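Local coordinates for protein delta-aminolevulinic acid dehydratase (Toxoplasma gondii ME49, PDB 3OBK) that catalyses the condensation of two molecules of 5-aminolevulinic acid into the pyrrole porphobilinogen, an early step in tetrapyrrole biosynthesis, at residues V59-M64 with R223-S228; S217-F222 with V266-P271; M298-A303 with T331-E336. One frame throughout, in Å; residues are numbered along the deposited sequence.

Contact 1 (V59-M64 with R223-S228); sequences VPIPSM and RDALDS. With PBG (3-[5-(aminomethyl)-4-(carboxymethyl)-1H-pyrrol-3-yl]propanoic acid), chain L.
Ser63 reaches across to Asp224 and donates its hydroxyl proton: OG lies 2.7 Å from OD2 and meets the anti lone pair, on the side of that oxygen turned away from OD1. The short serine side chain manages this because OG stands between its own backbone N and carbonyl carbon (chi1 54°), and because the type I turn from Ile61 to Met64 presents it toward the helix. Asp224 uses both of its oxygens, for OD1 is hydrogen-bonded to His229, so its carboxylate is fixed from two sides. Beside this polar link Ile61 makes an apolar one. Its CD1 methyl touches Ala225 CB at 3.6 Å, and the small alanine lets the branched side chain come close to the helix, with Phe51 packing on both residues.

Arg223, one residue before Asp224, serves the ligand instead. Its chain is extended from CG to NE and brings the edge of the guanidinium to one carboxylate oxygen of porphobilinogen. Arg223 NH2 lies 2.6 Å from PBG O2A, and Arg223 NE makes a weak bond to the same oxygen, 3.0 Å and bent to 133° at the hydrogen. The helix ends in a Schellman motif with Asp227 at positive phi, and Arg69 binds the carbonyls of Asp224 and Ala225. A turn is held against the C-terminal end of the helix whose Arg223 binds a porphobilinogen carboxylate, in the product site of a TIM barrel.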
loop_
_atom_site.group_PDB
_atom_site.type_symbol
_atom_site.label_atom_id
_atom_site.label_comp_id
_atom_site.label_asym_id
_atom_site.label_seq_id
_atom_site.Cartn_x
_atom_site.Cartn_y
_atom_site.Cartn_z
ATOM N N VAL A 59 -18.219 -32.734 38.224
ATOM C CA VAL A 59 -19.243 -31.808 38.690
ATOM C C VAL A 59 -19.538 -30.830 37.557
ATOM O O VAL A 59 -18.626 -30.165 37.055
ATOM C CB VAL A 59 -18.739 -31.006 39.933
ATOM C CG1 VAL A 59 -19.605 -29.744 40.189
ATOM C CG2 VAL A 59 -18.739 -31.910 41.164
ATOM N N PRO A 60 -20.812 -30.722 37.163
ATOM C CA PRO A 60 -21.169 -29.783 36.129
ATOM C C PRO A 60 -20.891 -28.340 36.532
ATOM O O PRO A 60 -20.976 -27.988 37.733
ATOM C CB PRO A 60 -22.682 -29.986 35.967
ATOM C CG PRO A 60 -22.970 -31.312 36.562
ATOM C CD PRO A 60 -21.995 -31.425 37.685
ATOM N N ILE A 61 -20.538 -27.535 35.519
ATOM C CA ILE A 61 -20.421 -26.076 35.625
ATOM C C ILE A 61 -21.767 -25.460 35.213
ATOM O O ILE A 61 -22.155 -25.447 34.046
ATOM C CB ILE A 61 -19.307 -25.557 34.726
ATOM C CG1 ILE A 61 -17.982 -26.250 35.084
ATOM C CG2 ILE A 61 -19.211 -24.061 34.820
ATOM C CD1 ILE A 61 -16.929 -26.183 33.945
ATOM N N PRO A 62 -22.508 -24.983 36.186
ATOM C CA PRO A 62 -23.864 -24.596 35.803
ATOM C C PRO A 62 -23.918 -23.486 34.762
ATOM O O PRO A 62 -24.795 -23.519 33.912
ATOM C CB PRO A 62 -24.490 -24.135 37.131
ATOM C CG PRO A 62 -23.697 -24.821 38.192
ATOM C CD PRO A 62 -22.294 -24.955 37.648
ATOM N N SER A 63 -23.008 -22.510 34.826
ATOM C CA SER A 63 -23.007 -21.421 33.855
ATOM C C SER A 63 -22.279 -21.740 32.517
ATOM O O SER A 63 -22.114 -20.849 31.662
ATOM C CB SER A 63 -22.446 -20.167 34.493
ATOM O OG SER A 63 -21.188 -20.432 35.051
ATOM N N MET A 64 -21.857 -22.993 32.334
ATOM C CA MET A 64 -21.377 -23.496 31.041
ATOM C C MET A 64 -21.997 -24.876 30.766
ATOM O O MET A 64 -21.315 -25.890 30.800
ATOM C CB MET A 64 -19.870 -23.629 31.061
ATOM C CG MET A 64 -19.159 -22.372 31.421
ATOM S SD MET A 64 -17.376 -22.564 31.272
ATOM C CE MET A 64 -17.185 -23.044 29.564
ATOM N N ARG A 223 -14.590 -18.178 35.089
ATOM C CA ARG A 223 -14.229 -17.891 36.461
ATOM C C ARG A 223 -15.119 -18.624 37.476
ATOM O O ARG A 223 -14.701 -18.860 38.602
ATOM C CB ARG A 223 -14.244 -16.381 36.702
ATOM C CG ARG A 223 -13.137 -15.645 35.940
ATOM C CD ARG A 223 -13.307 -14.153 36.006
ATOM N NE ARG A 223 -12.349 -13.422 35.173
ATOM C CZ ARG A 223 -12.492 -12.145 34.823
ATOM N NH1 ARG A 223 -13.557 -11.447 35.222
ATOM N NH2 ARG A 223 -11.585 -11.550 34.060
ATOM N N ASP A 224 -16.337 -18.995 37.088
ATOM C CA ASP A 224 -17.131 -19.886 37.926
ATOM C C ASP A 224 -16.475 -21.259 37.929
ATOM O O ASP A 224 -16.358 -21.883 38.983
ATOM C CB ASP A 224 -18.571 -20.005 37.427
ATOM C CG ASP A 224 -19.345 -18.680 37.486
ATOM O OD1 ASP A 224 -18.968 -17.789 38.289
ATOM O OD2 ASP A 224 -20.344 -18.537 36.727
ATOM N N ALA A 225 -16.027 -21.718 36.753
ATOM C CA ALA A 225 -15.424 -23.056 36.608
ATOM C C ALA A 225 -14.204 -23.253 37.504
ATOM O O ALA A 225 -14.071 -24.301 38.170
ATOM C CB ALA A 225 -15.076 -23.365 35.167
ATOM N N LEU A 226 -13.331 -22.245 37.532
ATOM C CA LEU A 226 -12.118 -22.283 38.379
ATOM C C LEU A 226 -12.276 -21.695 39.785
ATOM O O LEU A 226 -11.355 -21.792 40.613
ATOM C CB LEU A 226 -10.987 -21.551 37.681
ATOM C CG LEU A 226 -10.227 -22.315 36.620
ATOM C CD1 LEU A 226 -11.203 -22.950 35.661
ATOM C CD2 LEU A 226 -9.207 -21.402 35.905
ATOM N N ASP A 227 -13.423 -21.071 40.037
ATOM C CA ASP A 227 -13.676 -20.325 41.279
ATOM C C ASP A 227 -12.587 -19.267 41.482
ATOM O O ASP A 227 -11.892 -19.241 42.478
ATOM C CB ASP A 227 -13.793 -21.277 42.482
ATOM C CG ASP A 227 -14.362 -20.601 43.719
ATOM O OD1 ASP A 227 -15.155 -19.652 43.618
ATOM O OD2 ASP A 227 -13.987 -21.021 44.817
ATOM N N SER A 228 -12.444 -18.395 40.499
ATOM C CA SER A 228 -11.257 -17.551 40.418
ATOM C C SER A 228 -11.627 -16.100 40.147
ATOM O O SER A 228 -10.826 -15.323 39.648
ATOM C CB SER A 228 -10.279 -18.118 39.372
ATOM O OG SER A 228 -10.865 -18.172 38.090
HETATM C CHA PBG L . -6.748 -16.801 32.879
HETATM C C1A PBG L . -7.741 -17.193 31.835
HETATM C C2A PBG L . -9.026 -16.680 31.682
HETATM C C3A PBG L . -9.568 -17.332 30.589
HETATM C C4A PBG L . -8.580 -18.143 30.063
HETATM N NA PBG L . -7.496 -18.065 30.847
HETATM C C5A PBG L . -9.787 -15.753 32.600
HETATM C C6A PBG L . -9.321 -14.364 32.676
HETATM O O1A PBG L . -8.146 -14.137 32.283
HETATM O O2A PBG L . -10.048 -13.486 33.194
HETATM C C7A PBG L . -10.953 -17.170 30.097
HETATM C C8A PBG L . -11.435 -18.166 29.109
HETATM C C9A PBG L . -12.879 -18.221 28.830
HETATM O O3A PBG L . -13.324 -19.267 28.365
HETATM O O4A PBG L . -13.698 -17.409 29.285
HETATM N N1 PBG L . -5.553 -16.144 32.461
#

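Contact 2 (S217-F222 with V266-P271); sequences SFYGPF and VKPGLP. With PBG (3-[5-(aminomethyl)-4-(carboxymethyl)-1H-pyrrol-3-yl]propanoic acid), chain L.
Tyr219 brings its ring up obliquely to Lys267 and Pro268 at the ligand pocket of a TIM barrel, where strand 263-267 runs out into a loop. Tyr219 CE1 touches Lys267 CE at 3.7 Å, and the phenol crosses the proline ring at about a right angle, OH lying 3.5 Å from Pro268 CD. A long flat side chain suits this place: it packs along the aliphatic part of the lysine while its hydroxyl reaches the carbonyl of Tyr214. Lys267 is extended throughout (chi1 176°), which carries NZ to 3.1 Å from PBG C4A. On the other side of the pyrrole lies Phe222, its ring nearly parallel to that of the ligand.

Farther out, Phe218 CE2 meets Pro271 CG at 4.2 Å, an apolar contact. The cis peptide between Lys267 and Pro268 turns the chain sharply after the strand, and Glu295 then binds the backbone N atoms of Gly269 and Leu270. Tyr219 itself is the N-cap residue of helix 220-226, and Lys213 makes a cation-pi contact with its ring. The pyrrole lies between Lys267 and the ring of Phe222, and its C3A sits 3.4 Å above the plane of that ring, over its centre.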
loop_
_atom_site.group_PDB
_atom_site.type_symbol
_atom_site.label_atom_id
_atom_site.label_comp_id
_atom_site.label_asym_id
_atom_site.label_seq_id
_atom_site.Cartn_x
_atom_site.Cartn_y
_atom_site.Cartn_z
ATOM N N SER A 217 -15.956 -8.790 29.746
ATOM C CA SER A 217 -16.982 -9.232 30.664
ATOM C C SER A 217 -17.576 -10.610 30.254
ATOM O O SER A 217 -18.481 -11.116 30.907
ATOM C CB SER A 217 -18.065 -8.156 30.769
ATOM O OG SER A 217 -18.970 -8.235 29.669
ATOM N N PHE A 218 -17.055 -11.212 29.193
ATOM C CA PHE A 218 -17.497 -12.527 28.755
ATOM C C PHE A 218 -16.730 -13.709 29.359
ATOM O O PHE A 218 -16.931 -14.842 28.905
ATOM C CB PHE A 218 -17.388 -12.648 27.229
ATOM C CG PHE A 218 -18.388 -11.836 26.497
ATOM C CD1 PHE A 218 -19.678 -12.296 26.345
ATOM C CD2 PHE A 218 -18.041 -10.609 25.955
ATOM C CE1 PHE A 218 -20.611 -11.546 25.665
ATOM C CE2 PHE A 218 -18.949 -9.863 25.302
ATOM C CZ PHE A 218 -20.247 -10.317 25.149
ATOM N N TYR A 219 -15.854 -13.461 30.333
ATOM C CA TYR A 219 -15.076 -14.521 30.979
ATOM C C TYR A 219 -15.724 -15.081 32.236
ATOM O O TYR A 219 -15.121 -15.886 32.959
ATOM C CB TYR A 219 -13.697 -14.001 31.413
ATOM C CG TYR A 219 -12.826 -13.386 30.351
ATOM C CD1 TYR A 219 -12.664 -13.978 29.136
ATOM C CD2 TYR A 219 -12.115 -12.240 30.616
ATOM C CE1 TYR A 219 -11.853 -13.434 28.181
ATOM C CE2 TYR A 219 -11.279 -11.682 29.682
ATOM C CZ TYR A 219 -11.158 -12.268 28.453
ATOM O OH TYR A 219 -10.340 -11.703 27.522
ATOM N N GLY A 220 -16.937 -14.660 32.529
ATOM C CA GLY A 220 -17.537 -14.977 33.821
ATOM C C GLY A 220 -17.690 -16.462 34.105
ATOM O O GLY A 220 -17.322 -16.921 35.186
ATOM N N PRO A 221 -18.282 -17.208 33.160
ATOM C CA PRO A 221 -18.483 -18.638 33.402
ATOM C C PRO A 221 -17.177 -19.413 33.546
ATOM O O PRO A 221 -17.112 -20.346 34.340
ATOM C CB PRO A 221 -19.295 -19.099 32.183
ATOM C CG PRO A 221 -20.000 -17.859 31.724
ATOM C CD PRO A 221 -19.066 -16.725 32.010
ATOM N N PHE A 222 -16.137 -19.012 32.821
ATOM C CA PHE A 222 -14.821 -19.589 33.072
ATOM C C PHE A 222 -14.415 -19.395 34.571
ATOM O O PHE A 222 -13.963 -20.340 35.233
ATOM C CB PHE A 222 -13.791 -18.978 32.116
ATOM C CG PHE A 222 -12.356 -19.418 32.369
ATOM C CD1 PHE A 222 -11.580 -18.785 33.339
ATOM C CD2 PHE A 222 -11.779 -20.421 31.588
ATOM C CE1 PHE A 222 -10.272 -19.161 33.543
ATOM C CE2 PHE A 222 -10.468 -20.811 31.763
ATOM C CZ PHE A 222 -9.710 -20.209 32.760
ATOM N N VAL A 266 -6.170 -14.072 19.708
ATOM C CA VAL A 266 -7.050 -12.943 20.021
ATOM C C VAL A 266 -8.193 -13.503 20.809
ATOM O O VAL A 266 -8.763 -14.534 20.432
ATOM C CB VAL A 266 -7.657 -12.287 18.770
ATOM C CG1 VAL A 266 -8.722 -11.188 19.173
ATOM C CG2 VAL A 266 -6.560 -11.739 17.888
ATOM N N LYS A 267 -8.548 -12.807 21.878
ATOM C CA LYS A 267 -9.544 -13.275 22.800
ATOM C C LYS A 267 -10.130 -12.090 23.464
ATOM O O LYS A 267 -9.385 -11.198 23.860
ATOM C CB LYS A 267 -8.858 -14.097 23.847
ATOM C CG LYS A 267 -9.707 -14.622 25.005
ATOM C CD LYS A 267 -8.745 -15.429 25.825
ATOM C CE LYS A 267 -9.123 -15.679 27.239
ATOM N NZ LYS A 267 -7.847 -16.046 27.969
ATOM N N PRO A 268 -11.459 -12.059 23.618
ATOM C CA PRO A 268 -12.470 -13.030 23.184
ATOM C C PRO A 268 -12.653 -13.163 21.675
ATOM O O PRO A 268 -11.828 -12.707 20.919
ATOM C CB PRO A 268 -13.753 -12.524 23.856
ATOM C CG PRO A 268 -13.261 -11.694 25.020
ATOM C CD PRO A 268 -12.008 -11.072 24.555
ATOM N N GLY A 269 -13.740 -13.808 21.259
ATOM C CA GLY A 269 -13.858 -14.331 19.899
ATOM C C GLY A 269 -14.683 -13.501 18.944
ATOM O O GLY A 269 -14.181 -12.565 18.345
ATOM N N LEU A 270 -15.958 -13.839 18.818
ATOM C CA LEU A 270 -16.840 -13.179 17.871
ATOM C C LEU A 270 -16.831 -11.661 18.019
ATOM O O LEU A 270 -16.755 -10.945 17.028
ATOM C CB LEU A 270 -18.279 -13.702 17.994
ATOM C CG LEU A 270 -18.519 -15.083 17.421
ATOM C CD1 LEU A 270 -20.004 -15.409 17.523
ATOM C CD2 LEU A 270 -18.026 -15.177 15.980
ATOM N N PRO A 271 -16.897 -11.155 19.247
ATOM C CA PRO A 271 -16.842 -9.702 19.316
ATOM C C PRO A 271 -15.491 -9.080 19.000
ATOM O O PRO A 271 -15.363 -7.890 19.162
ATOM C CB PRO A 271 -17.236 -9.384 20.767
ATOM C CG PRO A 271 -17.716 -10.655 21.360
ATOM C CD PRO A 271 -17.114 -11.768 20.561
HETATM C CHA PBG L . -6.748 -16.801 32.879
HETATM C C1A PBG L . -7.741 -17.193 31.835
HETATM C C2A PBG L . -9.026 -16.680 31.682
HETATM C C3A PBG L . -9.568 -17.332 30.589
HETATM C C4A PBG L . -8.580 -18.143 30.063
HETATM N NA PBG L . -7.496 -18.065 30.847
HETATM C C5A PBG L . -9.787 -15.753 32.600
HETATM C C6A PBG L . -9.321 -14.364 32.676
HETATM O O1A PBG L . -8.146 -14.137 32.283
HETATM O O2A PBG L . -10.048 -13.486 33.194
HETATM C C7A PBG L . -10.953 -17.170 30.097
HETATM C C8A PBG L . -11.435 -18.166 29.109
HETATM C C9A PBG L . -12.879 -18.221 28.830
HETATM O O3A PBG L . -13.324 -19.267 28.365
HETATM O O4A PBG L . -13.698 -17.409 29.285
HETATM N N1 PBG L . -5.553 -16.144 32.461
#

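Contact 3 (M298-A303 with T331-E336); sequences MLKAAA and TYYAKE. With PBG (3-[5-(aminomethyl)-4-(carboxymethyl)-1H-pyrrol-3-yl]propanoic acid), chain L.
Tyr333 pushes its ring between Leu299 and Lys300, two successive residues of helix 293-305 that come at it from opposite sides of the ring plane. Neither meets it squarely: both side chains run at a slant to the phenol. Leu299 CD1 lies 3.7 Å from Tyr333 CE2, an apolar touch well served by a branched side chain. Lys300 bends at its second torsion (chi2 -75°), after which the chain runs obliquely past the phenol end, with CG and CE each 3.5 Å from Tyr333 OH. The methylenes thus pack on the tyrosine while NZ continues to a salt bridge with Glu310, whose OE1 is also hydrogen-bonded to Tyr333 OH. One carboxylate therefore joins the polar ends of both residues. NZ is 4.6 Å from Glu336 OE1, too far for a salt bridge, and a water fills the step: it accepts from Lys300 NZ and donates to Glu336 OE1 at 2.8 Å.

The backbone leading into Tyr333 is fixed by an ST turn, in which Thr331 OG1 accepts from Tyr333 N at 3.1 Å; the same OG1 is hydrogen-bonded to His291. Neighbouring Tyr332 heads for the ligand, and its OH donates to PBG O3A at 2.6 Å, the oxygen lying in the plane of the ring at its edge; the same hydroxyl is hydrogen-bonded to Tyr290 OH. In the fold, the contact joins helix 293-305 to the turn between strand 328-331 and helix 334-346. Helix 310-324 adds Val314 against both Leu299 and Tyr333, and Met298 of a second subunit packs on Leu299.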
loop_
_atom_site.group_PDB
_atom_site.type_symbol
_atom_site.label_atom_id
_atom_site.label_comp_id
_atom_site.label_asym_id
_atom_site.label_seq_id
_atom_site.Cartn_x
_atom_site.Cartn_y
_atom_site.Cartn_z
ATOM N N MET A 298 -23.999 -18.021 26.044
ATOM C CA MET A 298 -25.036 -17.355 25.283
ATOM C C MET A 298 -25.737 -18.308 24.294
ATOM O O MET A 298 -26.959 -18.342 24.193
ATOM C CB MET A 298 -24.455 -16.146 24.559
ATOM C CG MET A 298 -24.354 -14.918 25.451
ATOM S SD MET A 298 -23.405 -13.561 24.693
ATOM C CE MET A 298 -24.423 -13.214 23.258
ATOM N N LEU A 299 -24.934 -19.076 23.573
ATOM C CA LEU A 299 -25.424 -19.982 22.557
ATOM C C LEU A 299 -26.295 -21.019 23.210
ATOM O O LEU A 299 -27.418 -21.244 22.758
ATOM C CB LEU A 299 -24.257 -20.667 21.820
ATOM C CG LEU A 299 -23.890 -20.086 20.452
ATOM C CD1 LEU A 299 -22.696 -20.746 19.785
ATOM C CD2 LEU A 299 -25.101 -20.209 19.541
ATOM N N LYS A 300 -25.756 -21.651 24.259
ATOM C CA LYS A 300 -26.491 -22.667 25.042
ATOM C C LYS A 300 -27.780 -22.146 25.630
ATOM O O LYS A 300 -28.825 -22.790 25.548
ATOM C CB LYS A 300 -25.650 -23.182 26.211
ATOM C CG LYS A 300 -24.680 -24.280 25.851
ATOM C CD LYS A 300 -25.386 -25.660 25.635
ATOM C CE LYS A 300 -24.376 -26.688 25.073
ATOM N NZ LYS A 300 -24.981 -27.964 24.687
ATOM N N ALA A 301 -27.692 -20.979 26.241
ATOM C CA ALA A 301 -28.855 -20.354 26.824
ATOM C C ALA A 301 -29.922 -20.299 25.769
ATOM O O ALA A 301 -31.056 -20.713 26.010
ATOM C CB ALA A 301 -28.528 -18.998 27.318
ATOM N N ALA A 302 -29.562 -19.832 24.586
ATOM C CA ALA A 302 -30.545 -19.599 23.553
ATOM C C ALA A 302 -31.033 -20.903 23.028
ATOM O O ALA A 302 -32.218 -21.080 22.831
ATOM C CB ALA A 302 -29.971 -18.754 22.422
ATOM N N ALA A 303 -30.118 -21.826 22.791
ATOM C CA ALA A 303 -30.502 -23.131 22.240
ATOM C C ALA A 303 -31.460 -23.830 23.181
ATOM O O ALA A 303 -32.480 -24.348 22.733
ATOM C CB ALA A 303 -29.288 -24.002 21.960
ATOM N N THR A 331 -12.565 -23.651 21.307
ATOM C CA THR A 331 -14.003 -23.532 21.561
ATOM C C THR A 331 -14.534 -24.675 22.375
ATOM O O THR A 331 -14.184 -25.799 22.111
ATOM C CB THR A 331 -14.828 -23.397 20.237
ATOM O OG1 THR A 331 -16.234 -23.442 20.525
ATOM C CG2 THR A 331 -14.464 -24.491 19.258
ATOM N N TYR A 332 -15.407 -24.384 23.347
ATOM C CA TYR A 332 -16.017 -25.423 24.183
ATOM C C TYR A 332 -16.982 -26.283 23.354
ATOM O O TYR A 332 -17.360 -27.380 23.784
ATOM C CB TYR A 332 -16.680 -24.810 25.431
ATOM C CG TYR A 332 -15.689 -24.029 26.258
ATOM C CD1 TYR A 332 -14.786 -24.669 27.076
ATOM C CD2 TYR A 332 -15.618 -22.646 26.166
ATOM C CE1 TYR A 332 -13.878 -23.967 27.805
ATOM C CE2 TYR A 332 -14.712 -21.920 26.889
ATOM C CZ TYR A 332 -13.824 -22.580 27.717
ATOM O OH TYR A 332 -12.888 -21.853 28.441
ATOM N N TYR A 333 -17.339 -25.826 22.155
ATOM C CA TYR A 333 -18.104 -26.660 21.196
ATOM C C TYR A 333 -17.242 -27.556 20.285
ATOM O O TYR A 333 -17.754 -28.155 19.353
ATOM C CB TYR A 333 -18.974 -25.770 20.292
ATOM C CG TYR A 333 -20.313 -25.430 20.860
ATOM C CD1 TYR A 333 -21.312 -26.388 20.979
ATOM C CD2 TYR A 333 -20.604 -24.148 21.248
ATOM C CE1 TYR A 333 -22.566 -26.052 21.494
ATOM C CE2 TYR A 333 -21.852 -23.809 21.776
ATOM C CZ TYR A 333 -22.821 -24.749 21.891
ATOM O OH TYR A 333 -24.040 -24.364 22.411
ATOM N N ALA A 334 -15.947 -27.670 20.552
ATOM C CA ALA A 334 -15.045 -28.353 19.623
ATOM C C ALA A 334 -15.462 -29.787 19.438
ATOM O O ALA A 334 -15.646 -30.240 18.316
ATOM C CB ALA A 334 -13.637 -28.286 20.106
ATOM N N LYS A 335 -15.660 -30.500 20.542
ATOM C CA LYS A 335 -16.064 -31.898 20.431
ATOM C C LYS A 335 -17.392 -32.007 19.709
ATOM O O LYS A 335 -17.595 -32.868 18.847
ATOM C CB LYS A 335 -16.158 -32.560 21.799
ATOM C CG LYS A 335 -16.534 -34.042 21.725
ATOM C CD LYS A 335 -16.724 -34.680 23.090
ATOM C CE LYS A 335 -18.144 -34.481 23.678
ATOM N NZ LYS A 335 -18.270 -34.875 25.129
ATOM N N GLU A 336 -18.311 -31.133 20.053
ATOM C CA GLU A 336 -19.634 -31.275 19.505
ATOM C C GLU A 336 -19.624 -30.986 18.018
ATOM O O GLU A 336 -20.298 -31.664 17.253
ATOM C CB GLU A 336 -20.597 -30.355 20.211
ATOM C CG GLU A 336 -22.026 -30.850 20.112
ATOM C CD GLU A 336 -22.399 -31.676 21.302
ATOM O OE1 GLU A 336 -22.579 -31.065 22.380
ATOM O OE2 GLU A 336 -22.498 -32.897 21.154
HETATM C CHA PBG L . -6.748 -16.801 32.879
HETATM C C1A PBG L . -7.741 -17.193 31.835
HETATM C C2A PBG L . -9.026 -16.680 31.682
HETATM C C3A PBG L . -9.568 -17.332 30.589
HETATM C C4A PBG L . -8.580 -18.143 30.063
HETATM N NA PBG L . -7.496 -18.065 30.847
HETATM C C5A PBG L . -9.787 -15.753 32.600
HETATM C C6A PBG L . -9.321 -14.364 32.676
HETATM O O1A PBG L . -8.146 -14.137 32.283
HETATM O O2A PBG L . -10.048 -13.486 33.194
HETATM C C7A PBG L . -10.953 -17.170 30.097
HETATM C C8A PBG L . -11.435 -18.166 29.109
HETATM C C9A PBG L . -12.879 -18.221 28.830
HETATM O O3A PBG L . -13.324 -19.267 28.365
HETATM O O4A PBG L . -13.698 -17.409 29.285
HETATM N N1 PBG L . -5.553 -16.144 32.461
HETATM O O HOH W 1 -22.333 -29.743 24.851
#

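Overall arrangement
All three contacts reach the same bound porphobilinogen, with centres 13 to 15 Å apart. Contacts 1 and 2 share helix 220-226: its start belongs to 217-222 and its end to 223-228, and Met64 CG packs on Pro221 CB at 3.4 Å. Contact 1 meets contact 3 where Met64 CE lies 3.8 Å from Tyr332 CG. Contacts 2 and 3 join at Phe218 CE1 and Met298 SD, 3.6 Å apart, and again where Phe222 CD2 lies 3.6 Å from Tyr332 OH. Arg223 of contact 1 hydrogen-bonds one carboxylate and Tyr332 of contact 3 the other, while Phe222 and Lys267 of contact 2 lie on opposite sides of the pyrrole. All three also touch a second subunit of the octamer.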